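Local coordinates for protein CD1-2 antigen (PDB 3DBX) that probably presents lipid antigens to T cells, as an avian CD1 glycoprotein whose MHC class I-like groove sits on an immunoglobulin-type domain, at residues 54-63 with 173-184. Numbering follows the deposited sequence.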
loop_
_atom_site.group_PDB
_atom_site.type_symbol
_atom_site.label_atom_id
_atom_site.label_comp_id
_atom_site.label_asym_id
_atom_site.label_seq_id
_atom_site.Cartn_x
_atom_site.Cartn_y
_atom_site.Cartn_z
ATOM N N ARG A 54 -16.619 5.555 2.437
ATOM C CA ARG A 54 -16.873 6.096 3.778
ATOM C C ARG A 54 -18.189 6.840 3.814
ATOM O O ARG A 54 -18.519 7.506 2.840
ATOM C CB ARG A 54 -15.725 7.021 4.224
ATOM C CG ARG A 54 -14.373 6.335 4.281
ATOM C CD ARG A 54 -14.290 5.442 5.495
ATOM N NE ARG A 54 -12.991 4.792 5.579
ATOM C CZ ARG A 54 -12.815 3.490 5.777
ATOM N NH1 ARG A 54 -13.871 2.692 5.944
ATOM N NH2 ARG A 54 -11.585 2.985 5.830
ATOM N N PRO A 55 -18.943 6.730 4.946
ATOM C CA PRO A 55 -20.247 7.390 5.060
ATOM C C PRO A 55 -20.172 8.923 5.040
ATOM O O PRO A 55 -21.162 9.568 4.676
ATOM C CB PRO A 55 -20.801 6.869 6.403
ATOM C CG PRO A 55 -19.999 5.640 6.710
ATOM C CD PRO A 55 -18.632 5.956 6.166
ATOM N N TRP A 56 -19.020 9.489 5.415
ATOM C CA TRP A 56 -18.768 10.947 5.347
ATOM C C TRP A 56 -18.326 11.460 3.952
ATOM O O TRP A 56 -18.219 12.669 3.752
ATOM C CB TRP A 56 -17.745 11.382 6.429
ATOM C CG TRP A 56 -16.371 10.704 6.325
ATOM C CD1 TRP A 56 -15.949 9.607 7.012
ATOM C CD2 TRP A 56 -15.274 11.090 5.485
ATOM N NE1 TRP A 56 -14.664 9.272 6.645
ATOM C CE2 TRP A 56 -14.233 10.161 5.701
ATOM C CE3 TRP A 56 -15.075 12.122 4.566
ATOM C CZ2 TRP A 56 -13.014 10.242 5.044
ATOM C CZ3 TRP A 56 -13.874 12.192 3.906
ATOM C CH2 TRP A 56 -12.854 11.266 4.152
ATOM N N VAL A 57 -18.063 10.552 3.003
ATOM C CA VAL A 57 -17.560 10.910 1.659
ATOM C C VAL A 57 -18.622 11.320 0.586
ATOM O O VAL A 57 -18.310 12.094 -0.341
ATOM C CB VAL A 57 -16.651 9.764 1.086
ATOM C CG1 VAL A 57 -16.424 9.908 -0.418
ATOM C CG2 VAL A 57 -15.303 9.712 1.790
ATOM N N GLN A 58 -19.859 10.828 0.727
ATOM C CA GLN A 58 -20.842 10.776 -0.382
ATOM C C GLN A 58 -21.420 12.117 -0.870
ATOM O O GLN A 58 -21.167 12.530 -2.011
ATOM C CB GLN A 58 -21.991 9.807 -0.024
ATOM C CG GLN A 58 -22.643 9.097 -1.212
ATOM C CD GLN A 58 -23.646 9.967 -1.949
ATOM O OE1 GLN A 58 -24.660 10.402 -1.386
ATOM N NE2 GLN A 58 -23.372 10.218 -3.224
ATOM N N GLU A 59 -22.216 12.762 -0.011
ATOM C CA GLU A 59 -22.969 13.974 -0.368
ATOM C C GLU A 59 -22.108 15.241 -0.295
ATOM O O GLU A 59 -22.594 16.321 0.061
ATOM C CB GLU A 59 -24.209 14.119 0.531
ATOM N N ILE A 60 -20.826 15.096 -0.624
ATOM C CA ILE A 60 -19.890 16.215 -0.578
ATOM C C ILE A 60 -19.383 16.519 -1.990
ATOM O O ILE A 60 -19.591 17.627 -2.491
ATOM C CB ILE A 60 -18.755 15.989 0.462
ATOM C CG1 ILE A 60 -19.353 15.806 1.868
ATOM C CG2 ILE A 60 -17.780 17.177 0.488
ATOM C CD1 ILE A 60 -20.008 14.447 2.128
ATOM N N THR A 61 -18.761 15.544 -2.648
ATOM C CA THR A 61 -18.497 15.689 -4.078
ATOM C C THR A 61 -18.767 14.398 -4.859
ATOM O O THR A 61 -17.958 13.459 -4.765
ATOM C CB THR A 61 -17.073 16.226 -4.352
ATOM O OG1 THR A 61 -17.006 17.611 -3.986
ATOM C CG2 THR A 61 -16.717 16.090 -5.823
ATOM N N ALA A 62 -19.876 14.299 -5.614
ATOM C CA ALA A 62 -21.028 15.249 -5.722
ATOM C C ALA A 62 -20.806 16.652 -6.316
ATOM O O ALA A 62 -20.855 16.834 -7.532
ATOM C CB ALA A 62 -21.871 15.312 -4.410
ATOM N N GLU A 63 -20.578 17.623 -5.429
ATOM C CA GLU A 63 -20.587 19.058 -5.732
ATOM C C GLU A 63 -19.479 19.535 -6.674
ATOM O O GLU A 63 -19.701 20.427 -7.502
ATOM C CB GLU A 63 -20.519 19.842 -4.421
ATOM C CG GLU A 63 -21.045 21.251 -4.492
ATOM C CD GLU A 63 -21.631 21.697 -3.171
ATOM O OE1 GLU A 63 -21.232 21.134 -2.127
ATOM O OE2 GLU A 63 -22.496 22.603 -3.177
ATOM N N TYR A 173 -11.577 19.835 -3.269
ATOM C CA TYR A 173 -12.025 18.509 -2.835
ATOM C C TYR A 173 -11.347 18.046 -1.532
ATOM O O TYR A 173 -12.025 17.611 -0.595
ATOM C CB TYR A 173 -11.781 17.510 -3.973
ATOM C CG TYR A 173 -12.396 16.135 -3.821
ATOM C CD1 TYR A 173 -13.698 15.953 -3.346
ATOM C CD2 TYR A 173 -11.684 15.015 -4.208
ATOM C CE1 TYR A 173 -14.256 14.649 -3.233
ATOM C CE2 TYR A 173 -12.223 13.743 -4.103
ATOM C CZ TYR A 173 -13.505 13.565 -3.620
ATOM O OH TYR A 173 -13.992 12.268 -3.540
ATOM N N ILE A 174 -10.021 18.164 -1.474
ATOM C CA ILE A 174 -9.236 17.832 -0.275
ATOM C C ILE A 174 -9.766 18.604 0.946
ATOM O O ILE A 174 -9.982 18.028 2.023
ATOM C CB ILE A 174 -7.735 18.175 -0.485
ATOM C CG1 ILE A 174 -7.100 17.235 -1.519
ATOM C CG2 ILE A 174 -6.971 18.081 0.821
ATOM C CD1 ILE A 174 -5.716 17.693 -2.031
ATOM N N LEU A 175 -9.982 19.905 0.741
ATOM C CA LEU A 175 -10.436 20.827 1.762
ATOM C C LEU A 175 -11.784 20.425 2.346
ATOM O O LEU A 175 -11.957 20.392 3.568
ATOM C CB LEU A 175 -10.512 22.236 1.178
ATOM C CG LEU A 175 -9.411 23.215 1.583
ATOM C CD1 LEU A 175 -8.031 22.643 1.299
ATOM C CD2 LEU A 175 -9.608 24.551 0.877
ATOM N N MET A 176 -12.729 20.113 1.466
ATOM C CA MET A 176 -14.047 19.651 1.880
ATOM C C MET A 176 -13.979 18.276 2.575
ATOM O O MET A 176 -14.670 18.051 3.575
ATOM C CB MET A 176 -15.027 19.682 0.697
ATOM C CG MET A 176 -15.237 21.114 0.132
ATOM S SD MET A 176 -16.476 21.380 -1.175
ATOM C CE MET A 176 -17.941 21.802 -0.222
ATOM N N LEU A 177 -13.110 17.390 2.085
ATOM C CA LEU A 177 -12.976 16.045 2.656
ATOM C C LEU A 177 -12.324 16.114 4.026
ATOM O O LEU A 177 -12.691 15.379 4.942
ATOM C CB LEU A 177 -12.146 15.134 1.753
ATOM C CG LEU A 177 -12.703 14.626 0.411
ATOM C CD1 LEU A 177 -11.614 13.858 -0.310
ATOM C CD2 LEU A 177 -13.965 13.778 0.571
ATOM N N HIS A 178 -11.337 16.998 4.142
ATOM C CA HIS A 178 -10.621 17.219 5.379
ATOM C C HIS A 178 -11.581 17.671 6.492
ATOM O O HIS A 178 -11.487 17.196 7.614
ATOM C CB HIS A 178 -9.529 18.266 5.134
ATOM C CG HIS A 178 -8.531 18.375 6.238
ATOM N ND1 HIS A 178 -8.527 19.422 7.137
ATOM C CD2 HIS A 178 -7.500 17.571 6.590
ATOM C CE1 HIS A 178 -7.535 19.258 7.998
ATOM N NE2 HIS A 178 -6.892 18.144 7.685
ATOM N N GLU A 179 -12.504 18.574 6.163
ATOM C CA GLU A 179 -13.515 19.100 7.085
ATOM C C GLU A 179 -14.573 18.067 7.563
ATOM O O GLU A 179 -15.100 18.172 8.678
ATOM C CB GLU A 179 -14.163 20.345 6.437
ATOM C CG GLU A 179 -15.595 20.686 6.844
ATOM C CD GLU A 179 -16.037 22.073 6.369
ATOM O OE1 GLU A 179 -15.192 22.997 6.326
ATOM O OE2 GLU A 179 -17.239 22.257 6.061
ATOM N N GLU A 180 -14.852 17.075 6.719
ATOM C CA GLU A 180 -15.919 16.080 6.910
ATOM C C GLU A 180 -15.389 14.747 7.448
ATOM O O GLU A 180 -16.138 13.932 8.001
ATOM C CB GLU A 180 -16.536 15.755 5.538
ATOM C CG GLU A 180 -17.347 16.853 4.932
ATOM C CD GLU A 180 -18.621 17.089 5.691
ATOM O OE1 GLU A 180 -19.317 16.092 5.995
ATOM O OE2 GLU A 180 -18.924 18.263 5.984
ATOM N N GLY A 181 -14.105 14.503 7.228
ATOM C CA GLY A 181 -13.583 13.166 7.435
ATOM C C GLY A 181 -12.683 12.966 8.624
ATOM O O GLY A 181 -11.885 12.022 8.625
ATOM N N ARG A 182 -12.799 13.829 9.631
ATOM C CA ARG A 182 -11.875 13.744 10.765
ATOM C C ARG A 182 -11.982 12.462 11.583
ATOM O O ARG A 182 -10.999 12.025 12.169
ATOM C CB ARG A 182 -11.941 14.967 11.657
ATOM C CG ARG A 182 -11.366 16.194 10.988
ATOM C CD ARG A 182 -11.088 17.320 11.989
ATOM N NE ARG A 182 -12.257 18.114 12.249
ATOM C CZ ARG A 182 -12.419 18.904 13.302
ATOM N NH1 ARG A 182 -11.484 18.996 14.250
ATOM N NH2 ARG A 182 -13.545 19.582 13.406
ATOM N N THR A 183 -13.166 11.855 11.577
ATOM C CA THR A 183 -13.412 10.581 12.256
ATOM C C THR A 183 -12.400 9.480 11.859
ATOM O O THR A 183 -12.015 8.650 12.675
ATOM C CB THR A 183 -14.896 10.132 12.103
ATOM O OG1 THR A 183 -15.141 9.009 12.946
ATOM C CG2 THR A 183 -15.231 9.762 10.666
ATOM N N ASP A 184 -11.975 9.506 10.602
ATOM C CA ASP A 184 -10.889 8.650 10.088
ATOM C C ASP A 184 -9.517 9.342 10.036
ATOM O O ASP A 184 -8.487 8.767 10.437
ATOM C CB ASP A 184 -11.282 8.148 8.700
ATOM C CG ASP A 184 -11.951 6.804 8.752
ATOM O OD1 ASP A 184 -11.259 5.824 9.137
ATOM O OD2 ASP A 184 -13.136 6.726 8.420
#
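W56 lays its indole against the end of helix 156-180. Its side chain starts close to the carbonyl oxygen of E180, with W56 CB to E180 O at 3.4 Å. With CG wedged between the backbone N and the carbonyl carbon (chi1 60°), the ring is placed over G181. The CA of G181 lies above the centre of the six-membered ring of W56, 3.3 Å from its centroid and 13° off the normal, a CH-pi contact. Glycine, with no side chain, lets the broad, flat indole lie directly on the backbone where helix 156-180 gives way to 182-185. On the opposite face, R54 CB and V57 CG2 lie toward the rim, so the indole is sandwiched. Farther out, W56 CZ3 meets L177 CD2 at 3.7 Å. On the pyrrole side, W56 CD1 meets the methyl of T183, the apolar branch of that threonine. At the ring edge, W56 NE1 sends a weak but nearly straight hydrogen bond to D184 OD2 (3.5 Å, 166°), near the ring plane.

That same oxygen forms a salt bridge, D184 OD2 to R54 NE at 3.4 Å; it lies well out of the guanidinium plane, so charge alone draws the two together. Aspartate suits the place because its carboxylate both accepts the indole N-H and faces the arginine's charge.

Beyond the indole, I60 presents its branched aliphatic surface to the helix, I60 CG2 touching M176 CB at 3.7 Å and CG1 resting on the aliphatic part of E180. Near the start of the contact on the helix, T61 CB approaches Y173 CE1 at 3.4 Å. W56 and V57 also touch I40 of strand 38-43. The loop between strand 50-52 and helix 66-71 is thereby tied to the C-terminal end of helix 156-180 and to helix 182-185, above the sheet of an MHC class I-like platform.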